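Long-range contacts in succinate--CoA ligase subunit alpha (Campylobacter jejuni, PDB 6MEL), which is the alpha subunit of a two-subunit CoA ligase, joining a Rossmann-type CoA binding domain to a CoA-ligase family domain: residues I3-N8 and P125-S130; K10-G15 and D67-F72; E26-Y31 and E132-I137. One frame throughout, in Å; residues are numbered along the deposited sequence. Where two conformers were deposited one is given.

Contact 1 (I3-N8 and P125-S130); sequences ILVNKN and PGIITS
Ile127 reaches from strand 126-129 into the loop 3-8, where Leu4 and Val5 meet it. Its CB points toward the loop but makes no close approach there. The first atom to touch is CG1, 4.0 Å from Val5 CG2. CG1 stands opposite the backbone N across the CA-CB bond (chi1 179°), and with the chain also extended at chi2 the terminal CD1 is carried straight into the loop. CD1 touches CB of Leu4 at 3.9 Å and comes just as close to Leu4 CD1, while on its Val5 side it packs on Val5 CG2. The Leu4 and Ile127 side chains cross at about a right angle; those of Val5 and Ile127 run past each other in opposite directions. The loop is kinked here by a classic gamma turn centred on Leu4, in which Val5 N donates to Ile3 O at 2.8 Å.

Two residues along the strand, Thr129 makes the polar half of the contact. OG1 lies 3.0 Å from Val5 O and 3.7 Å from Val5 CG2, but this hydroxyl is also hydrogen-bonded to Thr174 OG1, and its single proton cannot be assigned to either oxygen. Thr174 OG1 also pairs with Ile3 N, tying the start of the chain to the same spot. Beyond Val5, Asn6 OD1 accepts from Asn8 N at 2.8 Å, an Asx turn just before strand 10-14. The loop thus runs over one face of the sheet containing strand 126-129: Ile127 is flanked by Leu135 of strand 133-136 and by Thr174 and Val176 of strand 172-177, while helix 188-197 covers Ile3 and Leu4.

Contact 2 (K10-G15 and D67-F72); sequences KVIVQG and DVSLIF
Val13 sets a methyl against the rim of the Phe72 ring: CG1 lies in the ring plane at its edge, 3.8 Å from CD2, filling the notch beside the ring. On the same face of the sheet, Val11 CG1 rests on Leu70 CB at 4.0 Å, its branch fitting beside the base of the leucine. Val68 completes this apolar face with a looser touch on Val11. Ile12 N, Leu70 N, Gln14 N and Phe72 N build the backbone ladder, with Leu70 N to Ile12 O at 2.8 Å.

Strands 10-14 and 68-71 are parallel neighbours at the middle of the Rossmann-type sheet, with strand 34-39 beyond the first and strand 92-95 beyond the second. The chain goes out to one side of strand 10-14 and returns to add strand 68-71 on the other, the topological switch point of such folds.

The opposite face is shaped around a dip at Ser69. Ile12 CG1 borders it, 3.9 Å from Ser69 CB, and Gln14 leans across from the other end. CG of Gln14 is turned away from its carbonyl carbon (chi1 -68°) and the chain beyond is extended, which brings the carbonyl end of the amide to the serine hydroxyl. Ser69 OG donates to Gln14 OE1 at 2.6 Å, in the carbonyl plane and on a lone pair. Ile71 runs alongside the glutamine in the same direction, its CD1 3.5 Å from OE1, while Gln14 NE2 is held by Ser81 O. At the start of the pair a water links the strands, donating to Lys10 O and accepting from Asp67 N at 2.8 Å.

Contact 3 (E26-Y31 and E132-I137); sequences EQCMAY and ECKLGI
Cys28 and Tyr31 press helix 19-31, the first helix of the Rossmann-type domain, against Lys134 on the edge strand 133-136 of the second sheet. Helix and strand run nearly antiparallel, at 166°. Packing is closest at Cys28, whose SG sits 3.2 Å from Lys134 O and 3.3 Å from Gly136 O, with Lys134 CG beside it at 3.7 Å. The Thr33 hydroxyl lies within bonding reach of Cys28 O and Lys134 O, its one proton serving one at a time.

Tyr31 comes edge first: CD2 is 3.7 Å from Cys133 C, Cys133 CA lies in the ring plane, and Lys134 CD covers one face. Its hydroxyl is fixed by Glu131 N. The strand enters this region through a classic beta bulge, in which Glu132 and Cys133 both face Thr129.

Toward Gln27 the contact is looser and wet. That side chain is partly exposed, packs partly on a neighbouring subunit, and approaches Lys134 no closer than 4.3 Å, from CB to CE. The lysine bends at its last torsion (chi4 81°), bringing NZ to Met138 O and, weakly, to Gly136 O. A water joins the two residues, accepting from Lys134 NZ at 2.6 Å and donating to Gln27 OE1.

Along the chain, loop 3-8 of contact 1 runs directly into strand 10-14 of contact 2, which is followed by helix 19-31 of contact 3; their partners come later, in the order 67-72, 125-130, 132-137. The centres of contacts 1 and 3 are about 9 Å apart, and contact 2 lies about 13 and 12 Å from them. Leu135 CD2 packs on Val11 and Val68, bringing the apolar face of contact 2 against the second sheet. Contact 2 builds the middle of the Rossmann-type sheet, whereas contacts 1 and 3 tie the loop before strand 10-14 and the helix after it to the second sheet, on its consecutive antiparallel strands 126-129 and 133-136.

Contact 1 (I3-N8 and P125-S130)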
loop_
_atom_site.group_PDB
_atom_site.type_symbol
_atom_site.label_atom_id
_atom_site.label_comp_id
_atom_site.label_asym_id
_atom_site.label_seq_id
_atom_site.Cartn_x
_atom_site.Cartn_y
_atom_site.Cartn_z
ATOM N N ILE A 3 -15.459 21.326 9.099
ATOM C CA ILE A 3 -14.080 21.510 9.598
ATOM C C ILE A 3 -13.174 21.848 8.418
ATOM O O ILE A 3 -13.469 21.455 7.310
ATOM C CB ILE A 3 -13.572 20.282 10.389
ATOM C CG1 ILE A 3 -13.409 19.036 9.511
ATOM C CG2 ILE A 3 -14.452 20.025 11.609
ATOM C CD1 ILE A 3 -12.758 17.871 10.219
ATOM N N LEU A 4 -12.098 22.585 8.726
ATOM C CA LEU A 4 -10.891 22.827 7.924
ATOM C C LEU A 4 -11.135 23.724 6.704
ATOM O O LEU A 4 -10.304 24.503 6.368
ATOM C CB LEU A 4 -10.267 21.494 7.497
ATOM C CG LEU A 4 -9.683 20.663 8.646
ATOM C CD1 LEU A 4 -9.125 19.362 8.119
ATOM C CD2 LEU A 4 -8.586 21.454 9.375
ATOM N N VAL A 5 -12.193 23.490 5.945
ATOM C CA VAL A 5 -12.385 24.239 4.730
ATOM C C VAL A 5 -13.865 24.611 4.651
ATOM O O VAL A 5 -14.751 23.907 5.213
ATOM C CB VAL A 5 -11.953 23.466 3.473
ATOM C CG1 VAL A 5 -10.450 23.175 3.459
ATOM C CG2 VAL A 5 -12.762 22.182 3.285
ATOM N N ASN A 6 -14.107 25.694 3.914
ATOM C CA ASN A 6 -15.459 26.217 3.670
ATOM C C ASN A 6 -15.447 27.058 2.395
ATOM O O ASN A 6 -14.432 27.144 1.691
ATOM C CB ASN A 6 -15.974 27.008 4.870
ATOM C CG ASN A 6 -15.191 28.285 5.100
ATOM O OD1 ASN A 6 -14.720 28.952 4.178
ATOM N ND2 ASN A 6 -15.084 28.665 6.348
ATOM N N LYS A 7 -16.596 27.670 2.079
ATOM C CA LYS A 7 -16.789 28.317 0.766
ATOM C C LYS A 7 -15.818 29.478 0.543
ATOM O O LYS A 7 -15.588 29.820 -0.616
ATOM C CB LYS A 7 -18.216 28.857 0.611
ATOM C CG LYS A 7 -18.568 29.962 1.589
ATOM C CD LYS A 7 -20.030 30.301 1.624
ATOM C CE LYS A 7 -20.436 30.734 3.014
ATOM N NZ LYS A 7 -21.547 31.710 2.956
ATOM N N ASN A 8 -15.264 30.056 1.623
ATOM C CA ASN A 8 -14.374 31.205 1.542
ATOM C C ASN A 8 -12.908 30.777 1.505
ATOM O O ASN A 8 -12.078 31.580 1.160
ATOM C CB ASN A 8 -14.567 32.170 2.721
ATOM C CG ASN A 8 -15.978 32.736 2.731
ATOM O OD1 ASN A 8 -16.545 33.041 1.677
ATOM N ND2 ASN A 8 -16.592 32.769 3.899
ATOM N N PRO A 125 -8.894 11.045 -2.010
ATOM C CA PRO A 125 -9.778 11.825 -2.877
ATOM C C PRO A 125 -9.934 13.285 -2.439
ATOM O O PRO A 125 -10.537 14.049 -3.186
ATOM C CB PRO A 125 -11.088 11.039 -2.771
ATOM C CG PRO A 125 -11.055 10.559 -1.330
ATOM C CD PRO A 125 -9.625 10.123 -1.133
ATOM N N GLY A 126 -9.384 13.653 -1.274
ATOM C CA GLY A 126 -9.414 15.023 -0.796
ATOM C C GLY A 126 -10.415 15.281 0.308
ATOM O O GLY A 126 -10.697 14.416 1.127
ATOM N N ILE A 127 -10.919 16.512 0.359
ATOM C CA ILE A 127 -11.793 16.938 1.455
ATOM C C ILE A 127 -12.992 17.663 0.850
ATOM O O ILE A 127 -12.859 18.339 -0.169
ATOM C CB ILE A 127 -11.045 17.798 2.498
ATOM C CG1 ILE A 127 -11.955 18.278 3.631
ATOM C CG2 ILE A 127 -10.347 18.978 1.848
ATOM C CD1 ILE A 127 -11.191 18.899 4.793
ATOM N N ILE A 128 -14.170 17.483 1.462
ATOM C CA ILE A 128 -15.367 18.140 0.970
ATOM C C ILE A 128 -16.176 18.605 2.165
ATOM O O ILE A 128 -16.401 17.833 3.108
ATOM C CB ILE A 128 -16.204 17.245 0.017
ATOM C CG1 ILE A 128 -17.474 17.966 -0.446
ATOM C CG2 ILE A 128 -16.568 15.895 0.639
ATOM C CD1 ILE A 128 -18.107 17.403 -1.679
ATOM N N THR A 129 -16.635 19.855 2.081
ATOM C CA THR A 129 -17.644 20.392 2.984
ATOM C C THR A 129 -18.935 20.545 2.168
ATOM O O THR A 129 -19.002 21.380 1.269
ATOM C CB THR A 129 -17.191 21.682 3.665
ATOM O OG1 THR A 129 -16.157 21.330 4.579
ATOM C CG2 THR A 129 -18.314 22.394 4.419
ATOM N N SER A 130 -19.917 19.697 2.481
ATOM C CA SER A 130 -21.137 19.472 1.711
ATOM C C SER A 130 -21.779 20.812 1.318
ATOM O O SER A 130 -21.938 21.678 2.144
ATOM C CB SER A 130 -22.102 18.632 2.489
ATOM O OG SER A 130 -21.518 17.419 2.878
#

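Contact 2 (K10-G15 and D67-F72)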
loop_
_atom_site.group_PDB
_atom_site.type_symbol
_atom_site.label_atom_id
_atom_site.label_comp_id
_atom_site.label_asym_id
_atom_site.label_seq_id
_atom_site.Cartn_x
_atom_site.Cartn_y
_atom_site.Cartn_z
ATOM N N LYS A 10 -9.433 30.158 0.511
ATOM C CA LYS A 10 -8.695 30.366 -0.722
ATOM C C LYS A 10 -7.767 29.186 -0.994
ATOM O O LYS A 10 -6.974 28.820 -0.117
ATOM C CB LYS A 10 -7.855 31.630 -0.608
ATOM C CG LYS A 10 -8.678 32.879 -0.314
ATOM C CD LYS A 10 -8.086 34.145 -0.888
ATOM C CE LYS A 10 -7.935 35.236 0.138
ATOM N NZ LYS A 10 -6.804 34.897 1.034
ATOM N N VAL A 11 -7.828 28.680 -2.230
ATOM C CA VAL A 11 -7.138 27.476 -2.627
ATOM C C VAL A 11 -6.324 27.747 -3.887
ATOM O O VAL A 11 -6.881 28.254 -4.845
ATOM C CB VAL A 11 -8.146 26.350 -2.927
ATOM C CG1 VAL A 11 -7.440 25.099 -3.458
ATOM C CG2 VAL A 11 -9.024 26.034 -1.720
ATOM N N ILE A 12 -5.057 27.302 -3.898
ATOM C CA ILE A 12 -4.271 27.197 -5.099
ATOM C C ILE A 12 -4.141 25.729 -5.477
ATOM O O ILE A 12 -4.170 24.830 -4.610
ATOM C CB ILE A 12 -2.890 27.838 -4.940
ATOM C CG1 ILE A 12 -2.176 27.307 -3.705
ATOM C CG2 ILE A 12 -3.007 29.347 -4.912
ATOM C CD1 ILE A 12 -0.728 27.722 -3.642
ATOM N N VAL A 13 -3.924 25.495 -6.766
ATOM C CA VAL A 13 -3.787 24.138 -7.287
ATOM C C VAL A 13 -2.352 23.973 -7.787
ATOM O O VAL A 13 -1.902 24.706 -8.644
ATOM C CB VAL A 13 -4.806 23.895 -8.409
ATOM C CG1 VAL A 13 -4.681 22.506 -8.979
ATOM C CG2 VAL A 13 -6.236 24.184 -7.961
ATOM N N GLN A 14 -1.633 22.985 -7.250
ATOM C CA GLN A 14 -0.325 22.626 -7.788
ATOM C C GLN A 14 -0.579 21.553 -8.856
ATOM O O GLN A 14 -1.331 20.591 -8.629
ATOM C CB GLN A 14 0.631 22.217 -6.670
ATOM C CG GLN A 14 1.028 23.355 -5.737
ATOM C CD GLN A 14 1.739 22.901 -4.491
ATOM O OE1 GLN A 14 1.212 23.022 -3.386
ATOM N NE2 GLN A 14 2.951 22.382 -4.669
ATOM N N GLY A 15 0.005 21.756 -10.043
ATOM C CA GLY A 15 -0.277 20.921 -11.217
ATOM C C GLY A 15 -1.569 21.348 -11.921
ATOM O O GLY A 15 -2.261 20.543 -12.535
ATOM N N ASP A 67 -3.682 29.986 1.659
ATOM C CA ASP A 67 -2.889 29.164 2.562
ATOM C C ASP A 67 -3.331 27.704 2.522
ATOM O O ASP A 67 -2.914 26.910 3.376
ATOM C CB ASP A 67 -2.805 29.759 3.967
ATOM C CG ASP A 67 -4.110 29.858 4.716
ATOM O OD1 ASP A 67 -5.129 29.363 4.209
ATOM O OD2 ASP A 67 -4.086 30.478 5.785
ATOM N N VAL A 68 -4.113 27.347 1.502
ATOM C CA VAL A 68 -4.500 25.986 1.273
ATOM C C VAL A 68 -4.124 25.623 -0.161
ATOM O O VAL A 68 -4.387 26.384 -1.045
ATOM C CB VAL A 68 -5.998 25.778 1.554
ATOM C CG1 VAL A 68 -6.391 24.337 1.337
ATOM C CG2 VAL A 68 -6.349 26.230 2.970
ATOM N N SER A 69 -3.498 24.459 -0.355
ATOM C CA SER A 69 -3.134 24.001 -1.666
ATOM C C SER A 69 -3.737 22.623 -1.938
ATOM O O SER A 69 -3.794 21.729 -1.049
ATOM C CB SER A 69 -1.633 23.965 -1.823
ATOM O OG SER A 69 -1.296 23.575 -3.142
ATOM N N LEU A 70 -4.105 22.417 -3.196
ATOM C CA LEU A 70 -4.653 21.149 -3.700
ATOM C C LEU A 70 -3.676 20.633 -4.764
ATOM O O LEU A 70 -3.424 21.319 -5.794
ATOM C CB LEU A 70 -6.044 21.411 -4.273
ATOM C CG LEU A 70 -6.711 20.247 -5.017
ATOM C CD1 LEU A 70 -6.872 19.016 -4.155
ATOM C CD2 LEU A 70 -8.084 20.681 -5.493
ATOM N N ILE A 71 -3.101 19.454 -4.511
ATOM C CA ILE A 71 -1.928 18.972 -5.257
ATOM C C ILE A 71 -2.286 17.768 -6.130
ATOM O O ILE A 71 -2.671 16.691 -5.621
ATOM C CB ILE A 71 -0.790 18.645 -4.287
ATOM C CG1 ILE A 71 -0.426 19.875 -3.445
ATOM C CG2 ILE A 71 0.393 18.057 -5.043
ATOM C CD1 ILE A 71 0.756 19.703 -2.549
ATOM N N PHE A 72 -2.104 17.933 -7.446
ATOM C CA PHE A 72 -2.417 16.922 -8.469
ATOM C C PHE A 72 -1.170 16.461 -9.233
ATOM O O PHE A 72 -1.309 15.683 -10.175
ATOM C CB PHE A 72 -3.376 17.460 -9.538
ATOM C CG PHE A 72 -4.813 17.554 -9.086
ATOM C CD1 PHE A 72 -5.595 16.407 -9.009
ATOM C CD2 PHE A 72 -5.390 18.777 -8.764
ATOM C CE1 PHE A 72 -6.926 16.476 -8.598
ATOM C CE2 PHE A 72 -6.725 18.845 -8.351
ATOM C CZ PHE A 72 -7.479 17.699 -8.256
HETATM O O HOH W 1 -6.394 29.959 2.234
#

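Contact 3 (E26-Y31 and E132-I137)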
loop_
_atom_site.group_PDB
_atom_site.type_symbol
_atom_site.label_atom_id
_atom_site.label_comp_id
_atom_site.label_asym_id
_atom_site.label_seq_id
_atom_site.Cartn_x
_atom_site.Cartn_y
_atom_site.Cartn_z
ATOM N N GLU A 26 -12.158 22.495 -12.310
ATOM C CA GLU A 26 -13.375 23.100 -12.878
ATOM C C GLU A 26 -14.586 22.634 -12.062
ATOM O O GLU A 26 -15.414 23.434 -11.644
ATOM C CB GLU A 26 -13.458 22.723 -14.363
ATOM C CG GLU A 26 -14.536 23.452 -15.153
ATOM C CD GLU A 26 -14.448 23.184 -16.649
ATOM O OE1 GLU A 26 -14.512 22.003 -17.049
ATOM O OE2 GLU A 26 -14.274 24.152 -17.411
ATOM N N GLN A 27 -14.684 21.308 -11.848
ATOM C CA GLN A 27 -15.776 20.773 -11.008
ATOM C C GLN A 27 -15.711 21.361 -9.586
ATOM O O GLN A 27 -16.739 21.703 -9.037
ATOM C CB GLN A 27 -15.768 19.253 -10.974
ATOM C CG GLN A 27 -16.055 18.639 -12.337
ATOM C CD GLN A 27 -16.608 17.246 -12.191
ATOM O OE1 GLN A 27 -16.474 16.592 -11.154
ATOM N NE2 GLN A 27 -17.313 16.821 -13.218
ATOM N N CYS A 28 -14.515 21.528 -9.006
ATOM C CA CYS A 28 -14.397 22.107 -7.639
ATOM C C CYS A 28 -14.922 23.561 -7.630
ATOM O O CYS A 28 -15.678 23.970 -6.740
ATOM C CB CYS A 28 -12.965 22.037 -7.112
ATOM S SG CYS A 28 -12.390 20.332 -6.799
ATOM N N MET A 29 -14.538 24.331 -8.641
ATOM C CA MET A 29 -15.009 25.708 -8.768
ATOM C C MET A 29 -16.536 25.763 -8.921
ATOM O O MET A 29 -17.189 26.531 -8.214
ATOM C CB MET A 29 -14.335 26.409 -9.945
ATOM C CG MET A 29 -12.889 26.773 -9.639
ATOM S SD MET A 29 -11.922 27.204 -11.148
ATOM C CE MET A 29 -11.472 28.869 -10.704
ATOM N N ALA A 30 -17.103 24.892 -9.754
ATOM C CA ALA A 30 -18.563 24.864 -9.972
ATOM C C ALA A 30 -19.265 24.497 -8.671
ATOM O O ALA A 30 -20.365 24.958 -8.436
ATOM C CB ALA A 30 -18.961 23.900 -11.078
ATOM N N TYR A 31 -18.627 23.673 -7.827
ATOM C CA TYR A 31 -19.254 23.287 -6.572
ATOM C C TYR A 31 -19.202 24.425 -5.537
ATOM O O TYR A 31 -19.869 24.335 -4.519
ATOM C CB TYR A 31 -18.537 22.040 -6.036
ATOM C CG TYR A 31 -19.277 21.291 -4.963
ATOM C CD1 TYR A 31 -20.377 20.518 -5.288
ATOM C CD2 TYR A 31 -18.925 21.401 -3.625
ATOM C CE1 TYR A 31 -21.064 19.800 -4.315
ATOM C CE2 TYR A 31 -19.603 20.688 -2.640
ATOM C CZ TYR A 31 -20.674 19.880 -2.990
ATOM O OH TYR A 31 -21.377 19.171 -2.044
ATOM N N GLU A 132 -20.659 23.356 0.033
ATOM C CA GLU A 132 -19.906 24.592 0.210
ATOM C C GLU A 132 -18.645 24.587 -0.650
ATOM O O GLU A 132 -18.332 25.580 -1.296
ATOM C CB GLU A 132 -19.515 24.796 1.667
ATOM C CG GLU A 132 -20.528 25.532 2.533
ATOM C CD GLU A 132 -19.908 26.057 3.835
ATOM O OE1 GLU A 132 -19.088 27.052 3.791
ATOM O OE2 GLU A 132 -20.201 25.455 4.905
ATOM N N CYS A 133 -17.843 23.516 -0.558
ATOM C CA CYS A 133 -16.591 23.459 -1.292
ATOM C C CYS A 133 -16.080 22.027 -1.322
ATOM O O CYS A 133 -16.380 21.201 -0.439
ATOM C CB CYS A 133 -15.520 24.346 -0.674
ATOM S SG CYS A 133 -14.976 23.773 0.953
ATOM N N LYS A 134 -15.277 21.754 -2.333
ATOM C CA LYS A 134 -14.618 20.467 -2.434
ATOM C C LYS A 134 -13.214 20.660 -3.016
ATOM O O LYS A 134 -12.997 21.477 -3.920
ATOM C CB LYS A 134 -15.511 19.493 -3.207
ATOM C CG LYS A 134 -15.293 19.414 -4.705
ATOM C CD LYS A 134 -16.207 18.428 -5.358
ATOM C CE LYS A 134 -15.989 18.228 -6.850
ATOM N NZ LYS A 134 -14.864 17.291 -7.096
ATOM N N LEU A 135 -12.251 19.945 -2.433
ATOM C CA LEU A 135 -10.839 20.009 -2.867
ATOM C C LEU A 135 -10.409 18.579 -3.153
ATOM O O LEU A 135 -10.077 17.819 -2.223
ATOM C CB LEU A 135 -9.961 20.598 -1.769
ATOM C CG LEU A 135 -10.043 22.100 -1.478
ATOM C CD1 LEU A 135 -11.332 22.452 -0.754
ATOM C CD2 LEU A 135 -8.882 22.502 -0.607
ATOM N N GLY A 136 -10.500 18.195 -4.425
ATOM C CA GLY A 136 -10.237 16.831 -4.796
ATOM C C GLY A 136 -11.200 16.334 -5.847
ATOM O O GLY A 136 -11.701 17.133 -6.657
ATOM N N ILE A 137 -11.389 15.017 -5.843
ATOM C CA ILE A 137 -11.945 14.276 -6.961
ATOM C C ILE A 137 -13.274 13.621 -6.557
ATOM O O ILE A 137 -13.812 12.771 -7.284
ATOM C CB ILE A 137 -10.953 13.213 -7.466
ATOM C CG1 ILE A 137 -10.697 12.139 -6.405
ATOM C CG2 ILE A 137 -9.660 13.850 -7.982
ATOM C CD1 ILE A 137 -9.876 10.938 -6.920
HETATM O O HOH W 2 -14.081 16.535 -9.433
#